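PDB 5KZL: heme oxygenase from Leptospira interrogans, which probably cleaves heme oxidatively, as heme oxygenases do, opening the porphyrin ring to give biliverdin, carbon monoxide and iron. Local coordinates for residues P77-K82 and Y162-I167; R132-L137 and G172-Y177. The protein carries 1 engineered substitution. All blocks are in the same frame, centred on the assembly; numbering follows the deposited sequence.

The centres of both contacts lie about 11 Å from the centre of this helical chain, and the two touch each other. Interaction 2 is the buried one: helix 125-151 meets helix 170-183 through leucines, aromatic rings and the aliphatic part of a lysine, and both helices reach the heme. Interaction 1 is only partly buried and joins two loops, one before helix 82-93, the other before helix 170-183; its chemistry is mixed, with an arginine on a phenylalanine, bonds to carbonyls and a bridging water. F173 links the two, lying against L137 in interaction 2 and against I167 of the 162-167 loop, while Y133 packs on L79 and Y80.

Interaction 1: P77-K82 and Y162-I167; sequences PELYRK and YEFPMI
R81 lays its guanidinium over one face of the F164 ring, the planes 24° apart and R81 CZ 3.9 Å from the ring centroid, an off-centre cation-pi stack. Two loops of the all-helical heme oxygenase fold meet here: the turn leading into helix 82-93 and the one between helices 125-151 and 170-183. Bends at chi2 and chi3 fold the arginine back over its own loop, bringing NE to the carbonyl of L79, while NH2 reaches across to E163 O at 2.8 Å. That oxygen lies in the guanidinium plane, but the donor stands above the carbonyl plane, and a weaker bond from NH1 goes to the same atom. NH2 also bonds to F161 O, just ahead of the segment. With F164 on one face, E163 O in its plane and L79 O somewhat out of it, the guanidinium is held against rotation, and the carbonyl dipoles would offset its buried charge.

Next to the stack, L79 and I167 make the contact apolar. L79 CD2 lies 3.8 Å from I167 CD1 and also touches the F164 ring at CE2. E78 crosses M166 at about a right angle, its CB against I167 CG1 and its CG near M166 CB. F164 to I167 form a type I beta turn, and a water ties it to the other loop, giving a hydrogen to E78 O at 2.8 Å and accepting one from M166 N at 3.0 Å.

Interaction 2: R132-L137 and G172-Y177; sequences RYLGDL and GFKQNY. With HEM (protoporphyrin IX containing Fe), chain B.
L137 and F173 meet at about a right angle, the leucine sending CD2 to within 3.5 Å of F173 CD1. The same methyl lies 3.6 Å from K174 CG, so a single branch of L137 fits between two neighbouring residues of the facing helix. One turn back, L134 slants across Y177: its CD2 comes 3.8 Å from Y177 CD1, and its CB lies near Y177 CE1. Y177 CG is anti to the backbone N (chi1 -176°), which carries the ring toward L134, and the phenol oxygen hydrogen-bonds S129 on helix 125-151.

The two helices run nearly antiparallel, at 156° and 10.7 Å between the axes of these short segments, within the helical heme oxygenase fold. Helix 125-151 supplies the heme pocket's distal wall: G135 CA is 3.2 Å from heme C4A, a closeness that a residue without a side chain permits. G135 O accepts a hydrogen bond from the water coordinated to iron. R132 NH2 and D136 OD1 form a salt bridge beside the heme. K174 runs past L137, bends at chi3, and gives its NZ to heme propionate oxygen O2D at 2.9 Å.

Interaction 1: P77-K82 and Y162-I167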
ATOM      1  N   PRO A  77      -4.611   9.491   8.647  1.00 12.13           N
ATOM      2  CA  PRO A  77      -3.711  10.254   7.753  1.00 11.75           C
ATOM      3  C   PRO A  77      -2.229  10.026   8.049  1.00 14.08           C
ATOM      4  O   PRO A  77      -1.406  10.306   7.186  1.00 12.54           O
ATOM      5  CB  PRO A  77      -4.087  11.717   8.018  1.00 14.02           C
ATOM      6  CG  PRO A  77      -5.452  11.672   8.581  1.00 18.83           C
ATOM      7  CD  PRO A  77      -5.573  10.377   9.332  1.00 14.93           C
ATOM      8  N   GLU A  78      -1.890   9.518   9.259  1.00 10.97           N
ATOM      9  CA  GLU A  78      -0.510   9.173   9.662  1.00 10.15           C
ATOM     10  C   GLU A  78       0.124   8.195   8.669  1.00 12.26           C
ATOM     11  O   GLU A  78       1.351   8.124   8.567  1.00 13.64           O
ATOM     12  CB  GLU A  78      -0.489   8.483  11.046  1.00 11.14           C
ATOM     13  CG  GLU A  78      -0.946   9.364  12.185  1.00 16.86           C
ATOM     14  CD  GLU A  78      -2.391   9.174  12.608  1.00 14.92           C
ATOM     15  OE1 GLU A  78      -3.264   8.915  11.749  1.00 11.07           O
ATOM     16  OE2 GLU A  78      -2.667   9.447  13.792  1.00 15.39           O
ATOM     17  N   LEU A  79      -0.724   7.376   8.013  1.00  7.06           N
ATOM     18  CA  LEU A  79      -0.291   6.324   7.089  1.00  7.07           C
ATOM     19  C   LEU A  79      -0.061   6.785   5.664  1.00 10.13           C
ATOM     20  O   LEU A  79       0.592   6.058   4.920  1.00 11.11           O
ATOM     21  CB  LEU A  79      -1.307   5.167   7.098  1.00  7.25           C
ATOM     22  CG  LEU A  79      -1.530   4.454   8.438  1.00 10.90           C
ATOM     23  CD1 LEU A  79      -2.730   3.529   8.351  1.00 11.09           C
ATOM     24  CD2 LEU A  79      -0.281   3.648   8.847  1.00  8.57           C
ATOM     25  N   TYR A  80      -0.616   7.952   5.262  1.00  5.83           N
ATOM     26  CA  TYR A  80      -0.536   8.448   3.873  1.00  5.87           C
ATOM     27  C   TYR A  80       0.885   8.428   3.331  1.00  9.74           C
ATOM     28  O   TYR A  80       1.840   8.784   4.046  1.00  8.82           O
ATOM     29  CB  TYR A  80      -1.203   9.814   3.696  1.00  7.86           C
ATOM     30  CG  TYR A  80      -2.704   9.860   3.909  1.00  8.95           C
ATOM     31  CD1 TYR A  80      -3.442   8.693   4.132  1.00  9.94           C
ATOM     32  CD2 TYR A  80      -3.392  11.070   3.871  1.00  9.30           C
ATOM     33  CE1 TYR A  80      -4.825   8.741   4.329  1.00 10.23           C
ATOM     34  CE2 TYR A  80      -4.772  11.129   4.064  1.00  9.50           C
ATOM     35  CZ  TYR A  80      -5.478   9.966   4.321  1.00 11.00           C
ATOM     36  OH  TYR A  80      -6.833  10.045   4.476  1.00 10.99           O
ATOM     37  N   ARG A  81       1.012   7.957   2.074  1.00  5.30           N
ATOM     38  CA  ARG A  81       2.287   7.701   1.394  1.00  5.73           C
ATOM     39  C   ARG A  81       2.576   8.572   0.191  1.00  7.91           C
ATOM     40  O   ARG A  81       3.733   8.600  -0.238  1.00  8.95           O
ATOM     41  CB  ARG A  81       2.374   6.204   0.974  1.00  8.49           C
ATOM     42  CG  ARG A  81       2.205   5.146   2.094  1.00  7.22           C
ATOM     43  CD  ARG A  81       3.368   5.095   3.073  1.00 14.10           C
ATOM     44  NE  ARG A  81       3.316   6.178   4.065  1.00 12.14           N
ATOM     45  CZ  ARG A  81       4.379   6.664   4.703  1.00 14.28           C
ATOM     46  NH1 ARG A  81       4.240   7.643   5.591  1.00  9.26           N
ATOM     47  NH2 ARG A  81       5.581   6.154   4.484  1.00  8.41           N
ATOM     48  N   LYS A  82       1.551   9.255  -0.386  1.00  6.50           N
ATOM     49  CA  LYS A  82       1.726  10.053  -1.612  1.00  7.53           C
ATOM     50  C   LYS A  82       2.932  11.008  -1.545  1.00 12.05           C
ATOM     51  O   LYS A  82       3.755  11.010  -2.467  1.00 11.87           O
ATOM     52  CB  LYS A  82       0.431  10.819  -1.963  1.00 10.60           C
ATOM     53  CG  LYS A  82       0.500  11.766  -3.157  1.00 24.45           C
ATOM     54  CD  LYS A  82      -0.711  12.675  -3.157  1.00 31.72           C
ATOM     55  CE  LYS A  82      -0.356  14.071  -3.583  1.00 47.51           C
ATOM     56  NZ  LYS A  82      -1.516  14.989  -3.461  1.00 59.76           N
ATOM     57  N   TYR A 162       9.113   4.088   3.261  1.00  7.37           N
ATOM     58  CA  TYR A 162       9.083   3.104   4.349  1.00  7.22           C
ATOM     59  C   TYR A 162       9.032   3.702   5.743  1.00 10.43           C
ATOM     60  O   TYR A 162       8.987   2.943   6.718  1.00  9.30           O
ATOM     61  CB  TYR A 162      10.304   2.188   4.245  1.00  7.72           C
ATOM     62  CG  TYR A 162      10.459   1.583   2.873  1.00  6.94           C
ATOM     63  CD1 TYR A 162       9.594   0.590   2.427  1.00  7.93           C
ATOM     64  CD2 TYR A 162      11.463   2.010   2.012  1.00  7.57           C
ATOM     65  CE1 TYR A 162       9.703   0.058   1.145  1.00 10.84           C
ATOM     66  CE2 TYR A 162      11.586   1.482   0.727  1.00  8.39           C
ATOM     67  CZ  TYR A 162      10.716   0.491   0.307  1.00 12.26           C
ATOM     68  OH  TYR A 162      10.822  -0.031  -0.954  1.00  8.41           O
ATOM     69  N   GLU A 163       9.052   5.043   5.853  1.00  8.14           N
ATOM     70  CA  GLU A 163       9.088   5.728   7.145  1.00  7.33           C
ATOM     71  C   GLU A 163       7.808   6.493   7.471  1.00  9.55           C
ATOM     72  O   GLU A 163       7.202   7.142   6.597  1.00  8.08           O
ATOM     73  CB  GLU A 163      10.322   6.644   7.221  1.00  8.46           C
ATOM     74  CG  GLU A 163      11.640   5.934   6.970  1.00 10.00           C
ATOM     75  CD  GLU A 163      12.833   6.786   7.357  1.00 24.03           C
ATOM     76  OE1 GLU A 163      12.771   8.016   7.143  1.00 16.48           O
ATOM     77  OE2 GLU A 163      13.825   6.227   7.878  1.00 20.31           O
ATOM     78  N   PHE A 164       7.405   6.405   8.749  1.00  6.94           N
ATOM     79  CA  PHE A 164       6.189   7.016   9.284  1.00  6.32           C
ATOM     80  C   PHE A 164       6.559   8.021  10.378  1.00 10.72           C
ATOM     81  O   PHE A 164       6.475   7.673  11.551  1.00 11.63           O
ATOM     82  CB  PHE A 164       5.225   5.909   9.808  1.00  7.30           C
ATOM     83  CG  PHE A 164       4.799   4.978   8.695  1.00  9.62           C
ATOM     84  CD1 PHE A 164       5.586   3.884   8.340  1.00 12.28           C
ATOM     85  CD2 PHE A 164       3.648   5.234   7.955  1.00 10.25           C
ATOM     86  CE1 PHE A 164       5.210   3.044   7.283  1.00 12.87           C
ATOM     87  CE2 PHE A 164       3.289   4.404   6.886  1.00 12.81           C
ATOM     88  CZ  PHE A 164       4.062   3.307   6.572  1.00 10.60           C
ATOM     89  N   PRO A 165       7.016   9.250  10.021  1.00  7.18           N
ATOM     90  CA  PRO A 165       7.435  10.207  11.064  1.00  7.72           C
ATOM     91  C   PRO A 165       6.309  10.614  12.016  1.00 12.14           C
ATOM     92  O   PRO A 165       6.590  11.000  13.138  1.00 14.52           O
ATOM     93  CB  PRO A 165       7.999  11.391  10.265  1.00  8.38           C
ATOM     94  CG  PRO A 165       7.338  11.291   8.923  1.00 12.20           C
ATOM     95  CD  PRO A 165       7.205   9.816   8.666  1.00  7.94           C
ATOM     96  N   MET A 166       5.037  10.450  11.601  1.00  9.74           N
ATOM     97  CA  MET A 166       3.880  10.782  12.433  1.00 10.53           C
ATOM     98  C   MET A 166       3.576   9.693  13.481  1.00 14.38           C
ATOM     99  O   MET A 166       2.698   9.886  14.325  1.00 15.26           O
ATOM    100  CB  MET A 166       2.634  11.018  11.539  1.00 12.96           C
ATOM    101  CG  MET A 166       2.763  12.208  10.616  1.00 17.54           C
ATOM    102  SD  MET A 166       1.260  12.486   9.642  1.00 22.21           S
ATOM    103  CE  MET A 166       1.615  14.077   8.904  1.00 19.97           C
ATOM    104  N   ILE A 167       4.252   8.535  13.391  1.00 10.51           N
ATOM    105  CA  ILE A 167       4.037   7.376  14.269  1.00 10.02           C
ATOM    106  C   ILE A 167       5.349   7.102  15.025  1.00 14.78           C
ATOM    107  O   ILE A 167       6.312   6.625  14.428  1.00 16.33           O
ATOM    108  CB  ILE A 167       3.539   6.124  13.451  1.00 12.19           C
ATOM    109  CG1 ILE A 167       2.197   6.390  12.685  1.00 12.08           C
ATOM    110  CG2 ILE A 167       3.420   4.886  14.345  1.00 11.70           C
ATOM    111  CD1 ILE A 167       1.813   5.279  11.570  1.00 11.66           C
TER
HETATM  112  O   HOH W   1       3.824   9.192   9.126  1.00 11.87           O

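Interaction 2: R132-L137 and G172-Y177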
ATOM      1  N   ARG A 132      -2.527  -2.441   1.618  1.00  4.52           N
ATOM      2  CA  ARG A 132      -1.405  -1.520   1.470  1.00  4.09           C
ATOM      3  C   ARG A 132      -0.860  -0.969   2.825  1.00  7.30           C
ATOM      4  O   ARG A 132       0.293  -1.239   3.134  1.00  6.19           O
ATOM      5  CB  ARG A 132      -1.719  -0.375   0.467  1.00  4.28           C
ATOM      6  CG  ARG A 132      -1.702  -0.803  -1.032  1.00  5.37           C
ATOM      7  CD  ARG A 132      -0.519  -1.684  -1.524  1.00 11.11           C
ATOM      8  NE  ARG A 132       0.796  -1.246  -1.033  1.00 10.31           N
ATOM      9  CZ  ARG A 132       1.953  -1.886  -1.200  1.00 15.15           C
ATOM     10  NH1 ARG A 132       2.008  -3.011  -1.915  1.00  7.84           N
ATOM     11  NH2 ARG A 132       3.063  -1.416  -0.644  1.00  5.63           N
ATOM     12  N   TYR A 133      -1.637  -0.190   3.605  1.00  5.04           N
ATOM     13  CA  TYR A 133      -1.063   0.440   4.817  1.00  5.37           C
ATOM     14  C   TYR A 133      -0.632  -0.496   5.905  1.00  9.02           C
ATOM     15  O   TYR A 133       0.435  -0.269   6.477  1.00  7.59           O
ATOM     16  CB  TYR A 133      -1.999   1.471   5.424  1.00  6.49           C
ATOM     17  CG  TYR A 133      -2.357   2.626   4.521  1.00  8.08           C
ATOM     18  CD1 TYR A 133      -1.378   3.291   3.776  1.00  8.86           C
ATOM     19  CD2 TYR A 133      -3.654   3.120   4.483  1.00  9.33           C
ATOM     20  CE1 TYR A 133      -1.703   4.385   2.973  1.00 10.34           C
ATOM     21  CE2 TYR A 133      -3.988   4.220   3.697  1.00  9.66           C
ATOM     22  CZ  TYR A 133      -3.010   4.849   2.946  1.00 14.09           C
ATOM     23  OH  TYR A 133      -3.366   5.908   2.159  1.00 12.57           O
ATOM     24  N   LEU A 134      -1.437  -1.542   6.231  1.00  8.14           N
ATOM     25  CA  LEU A 134      -0.954  -2.408   7.312  1.00  7.10           C
ATOM     26  C   LEU A 134       0.314  -3.164   6.871  1.00  8.93           C
ATOM     27  O   LEU A 134       1.220  -3.331   7.681  1.00  9.40           O
ATOM     28  CB  LEU A 134      -2.055  -3.336   7.901  1.00  6.78           C
ATOM     29  CG  LEU A 134      -1.652  -4.112   9.169  1.00 11.27           C
ATOM     30  CD1 LEU A 134      -1.109  -3.192  10.286  1.00 11.26           C
ATOM     31  CD2 LEU A 134      -2.785  -4.981   9.658  1.00 11.62           C
ATOM     32  N   GLY A 135       0.405  -3.501   5.582  1.00  6.04           N
ATOM     33  CA  GLY A 135       1.601  -4.117   5.003  1.00  5.23           C
ATOM     34  C   GLY A 135       2.797  -3.184   5.082  1.00  6.96           C
ATOM     35  O   GLY A 135       3.887  -3.598   5.491  1.00  6.70           O
ATOM     36  N   ASP A 136       2.581  -1.896   4.736  1.00  4.82           N
ATOM     37  CA  ASP A 136       3.633  -0.857   4.764  1.00  4.51           C
ATOM     38  C   ASP A 136       4.155  -0.657   6.189  1.00 10.60           C
ATOM     39  O   ASP A 136       5.363  -0.623   6.418  1.00 10.16           O
ATOM     40  CB  ASP A 136       3.111   0.490   4.269  1.00  5.16           C
ATOM     41  CG  ASP A 136       2.637   0.552   2.834  1.00  9.58           C
ATOM     42  OD1 ASP A 136       3.101  -0.270   2.016  1.00  7.38           O
ATOM     43  OD2 ASP A 136       1.827   1.443   2.528  1.00  9.53           O
ATOM     44  N   LEU A 137       3.243  -0.535   7.142  1.00  8.54           N
ATOM     45  CA  LEU A 137       3.656  -0.377   8.530  1.00  9.74           C
ATOM     46  C   LEU A 137       4.399  -1.629   9.041  1.00 12.92           C
ATOM     47  O   LEU A 137       5.405  -1.489   9.741  1.00 12.26           O
ATOM     48  CB  LEU A 137       2.443  -0.074   9.411  1.00 11.25           C
ATOM     49  CG  LEU A 137       2.767   0.537  10.775  1.00 17.95           C
ATOM     50  CD1 LEU A 137       3.555   1.829  10.643  1.00 19.13           C
ATOM     51  CD2 LEU A 137       1.512   0.788  11.539  1.00 21.69           C
ATOM     52  N   GLY A 172       2.769  -0.264  18.712  1.00 10.05           N
ATOM     53  CA  GLY A 172       1.522   0.186  19.324  1.00 10.24           C
ATOM     54  C   GLY A 172       0.495   0.581  18.276  1.00 12.77           C
ATOM     55  O   GLY A 172      -0.688   0.243  18.412  1.00 11.53           O
ATOM     56  N   PHE A 173       0.942   1.260  17.191  1.00  8.02           N
ATOM     57  CA  PHE A 173       0.056   1.675  16.103  1.00  7.47           C
ATOM     58  C   PHE A 173      -0.503   0.484  15.329  1.00 10.82           C
ATOM     59  O   PHE A 173      -1.686   0.479  15.008  1.00  8.17           O
ATOM     60  CB  PHE A 173       0.757   2.642  15.142  1.00  8.99           C
ATOM     61  CG  PHE A 173      -0.200   3.454  14.298  1.00  9.52           C
ATOM     62  CD1 PHE A 173      -0.764   2.919  13.142  1.00 11.14           C
ATOM     63  CD2 PHE A 173      -0.529   4.757  14.652  1.00 12.44           C
ATOM     64  CE1 PHE A 173      -1.652   3.671  12.366  1.00 11.65           C
ATOM     65  CE2 PHE A 173      -1.428   5.506  13.879  1.00 14.43           C
ATOM     66  CZ  PHE A 173      -1.958   4.969  12.729  1.00 11.55           C
ATOM     67  N   LYS A 174       0.326  -0.540  15.048  1.00  8.75           N
ATOM     68  CA  LYS A 174      -0.137  -1.750  14.360  1.00  8.82           C
ATOM     69  C   LYS A 174      -1.259  -2.409  15.166  1.00 12.10           C
ATOM     70  O   LYS A 174      -2.274  -2.797  14.588  1.00 10.17           O
ATOM     71  CB  LYS A 174       1.014  -2.751  14.202  1.00 10.91           C
ATOM     72  CG  LYS A 174       2.002  -2.427  13.069  1.00  7.99           C
ATOM     73  CD  LYS A 174       3.328  -3.166  13.231  1.00 18.09           C
ATOM     74  CE  LYS A 174       3.268  -4.675  13.270  1.00 19.21           C
ATOM     75  NZ  LYS A 174       4.589  -5.262  13.664  1.00 15.87           N
ATOM     76  N   GLN A 175      -1.086  -2.493  16.510  1.00  9.48           N
ATOM     77  CA  GLN A 175      -2.069  -3.082  17.422  1.00  9.78           C
ATOM     78  C   GLN A 175      -3.355  -2.270  17.394  1.00 13.07           C
ATOM     79  O   GLN A 175      -4.438  -2.841  17.220  1.00 11.79           O
ATOM     80  CB  GLN A 175      -1.517  -3.166  18.864  1.00 11.35           C
ATOM     81  CG  GLN A 175      -0.372  -4.174  19.019  1.00 19.97           C
ATOM     82  CD  GLN A 175       0.376  -4.073  20.330  1.00 30.11           C
ATOM     83  OE1 GLN A 175       0.271  -3.099  21.089  1.00 27.72           O
ATOM     84  NE2 GLN A 175       1.204  -5.063  20.595  1.00 20.98           N
ATOM     85  N   ASN A 176      -3.221  -0.924  17.477  1.00  8.52           N
ATOM     86  CA  ASN A 176      -4.333   0.014  17.459  1.00  8.82           C
ATOM     87  C   ASN A 176      -5.084  -0.075  16.132  1.00 10.97           C
ATOM     88  O   ASN A 176      -6.308  -0.015  16.125  1.00 10.06           O
ATOM     89  CB  ASN A 176      -3.838   1.427  17.720  1.00 13.24           C
ATOM     90  CG  ASN A 176      -3.417   1.697  19.145  1.00 28.19           C
ATOM     91  OD1 ASN A 176      -3.410   0.815  20.008  1.00 20.59           O
ATOM     92  ND2 ASN A 176      -3.046   2.935  19.413  1.00 23.06           N
ATOM     93  N   TYR A 177      -4.354  -0.267  15.024  1.00  7.45           N
ATOM     94  CA  TYR A 177      -4.926  -0.448  13.695  1.00  6.29           C
ATOM     95  C   TYR A 177      -5.782  -1.721  13.639  1.00 10.86           C
ATOM     96  O   TYR A 177      -6.891  -1.679  13.103  1.00 10.50           O
ATOM     97  CB  TYR A 177      -3.825  -0.465  12.608  1.00  7.89           C
ATOM     98  CG  TYR A 177      -4.389  -0.565  11.208  1.00  8.28           C
ATOM     99  CD1 TYR A 177      -4.690  -1.804  10.645  1.00  8.67           C
ATOM    100  CD2 TYR A 177      -4.699   0.582  10.475  1.00  8.43           C
ATOM    101  CE1 TYR A 177      -5.295  -1.901   9.394  1.00  7.66           C
ATOM    102  CE2 TYR A 177      -5.273   0.495   9.207  1.00  8.24           C
ATOM    103  CZ  TYR A 177      -5.593  -0.750   8.688  1.00 11.13           C
ATOM    104  OH  TYR A 177      -6.134  -0.873   7.451  1.00  9.68           O
TER
HETATM  105  CHA HEM B 301       2.727  -8.321   6.864  0.50  7.70           C
HETATM  106  CHB HEM B 301       0.959  -6.847   2.718  0.50  7.40           C
HETATM  107  CHC HEM B 301       5.115  -7.997   0.655  0.50  7.47           C
HETATM  108  CHD HEM B 301       7.044  -8.567   4.872  0.50  7.82           C
HETATM  109  C1A HEM B 301       1.906  -7.818   5.915  0.50  7.25           C
HETATM  110  C2A HEM B 301       0.532  -7.484   6.151  0.50  7.66           C
HETATM  111  C3A HEM B 301       0.038  -7.098   4.978  0.50  7.59           C
HETATM  112  C4A HEM B 301       1.067  -7.159   4.038  0.50  7.05           C
HETATM  113  CMA HEM B 301      -1.333  -6.623   4.696  0.50  8.90           C
HETATM  114  CAA HEM B 301      -0.220  -7.544   7.457  0.50  9.05           C
HETATM  115  CBA HEM B 301      -0.682  -8.973   7.824  0.50 10.37           C
HETATM  116  CGA HEM B 301      -1.542  -8.936   9.017  0.50 11.54           C
HETATM  117  O1A HEM B 301      -2.676  -9.298   8.959  0.50 12.80           O
HETATM  118  O2A HEM B 301      -1.061  -8.515  10.057  0.50 12.46           O
HETATM  119  C1B HEM B 301       1.937  -7.051   1.760  0.50  6.98           C
HETATM  120  C2B HEM B 301       1.726  -6.857   0.334  0.50  7.10           C
HETATM  121  C3B HEM B 301       2.907  -7.190  -0.224  0.50  7.33           C
HETATM  122  C4B HEM B 301       3.815  -7.590   0.863  0.50  6.92           C
HETATM  123  CMB HEM B 301       0.510  -6.360  -0.369  0.50  8.75           C
HETATM  124  CAB HEM B 301       3.305  -7.207  -1.575  0.50  8.42           C
HETATM  125  CBB HEM B 301       2.378  -7.125  -2.386  0.50 15.73           C
HETATM  126  C1C HEM B 301       6.080  -8.113   1.590  0.50  6.81           C
HETATM  127  C2C HEM B 301       7.484  -8.101   1.365  0.50  7.42           C
HETATM  128  C3C HEM B 301       8.022  -8.255   2.588  0.50  7.49           C
HETATM  129  C4C HEM B 301       6.952  -8.324   3.550  0.50  7.13           C
HETATM  130  CMC HEM B 301       8.201  -7.940   0.025  0.50  8.85           C
HETATM  131  CAC HEM B 301       9.443  -8.322   2.845  0.50  8.40           C
HETATM  132  CBC HEM B 301       9.901  -8.077   4.004  0.50 10.37           C
HETATM  133  C1D HEM B 301       5.991  -8.651   5.759  0.50  7.39           C
HETATM  134  C2D HEM B 301       6.168  -8.989   7.195  0.50  7.80           C
HETATM  135  C3D HEM B 301       4.982  -8.886   7.739  0.50  7.86           C
HETATM  136  C4D HEM B 301       4.066  -8.512   6.651  0.50  7.35           C
HETATM  137  CMD HEM B 301       7.449  -9.301   7.885  0.50  9.42           C
HETATM  138  CAD HEM B 301       4.652  -9.170   9.178  0.50  8.90           C
HETATM  139  CBD HEM B 301       5.076  -8.103  10.117  0.50  9.98           C
HETATM  140  CGD HEM B 301       4.718  -8.393  11.539  0.50 11.10           C
HETATM  141  O1D HEM B 301       3.922  -9.207  11.815  0.50 11.65           O
HETATM  142  O2D HEM B 301       5.261  -7.747  12.383  0.50 12.02           O
HETATM  143  NA  HEM B 301       2.143  -7.626   4.613  0.50  7.11           N
HETATM  144  NB  HEM B 301       3.134  -7.501   1.921  0.50  6.63           N
HETATM  145  NC  HEM B 301       5.838  -8.257   2.874  0.50  6.87           N
HETATM  146  ND  HEM B 301       4.728  -8.374   5.515  0.50  7.03           N
HETATM  147 FE   HEM B 301       3.969  -7.968   3.773  0.50  6.93          FE
HETATM  148  O   HOH W   2       4.620  -5.800   4.030  1.00 13.57           O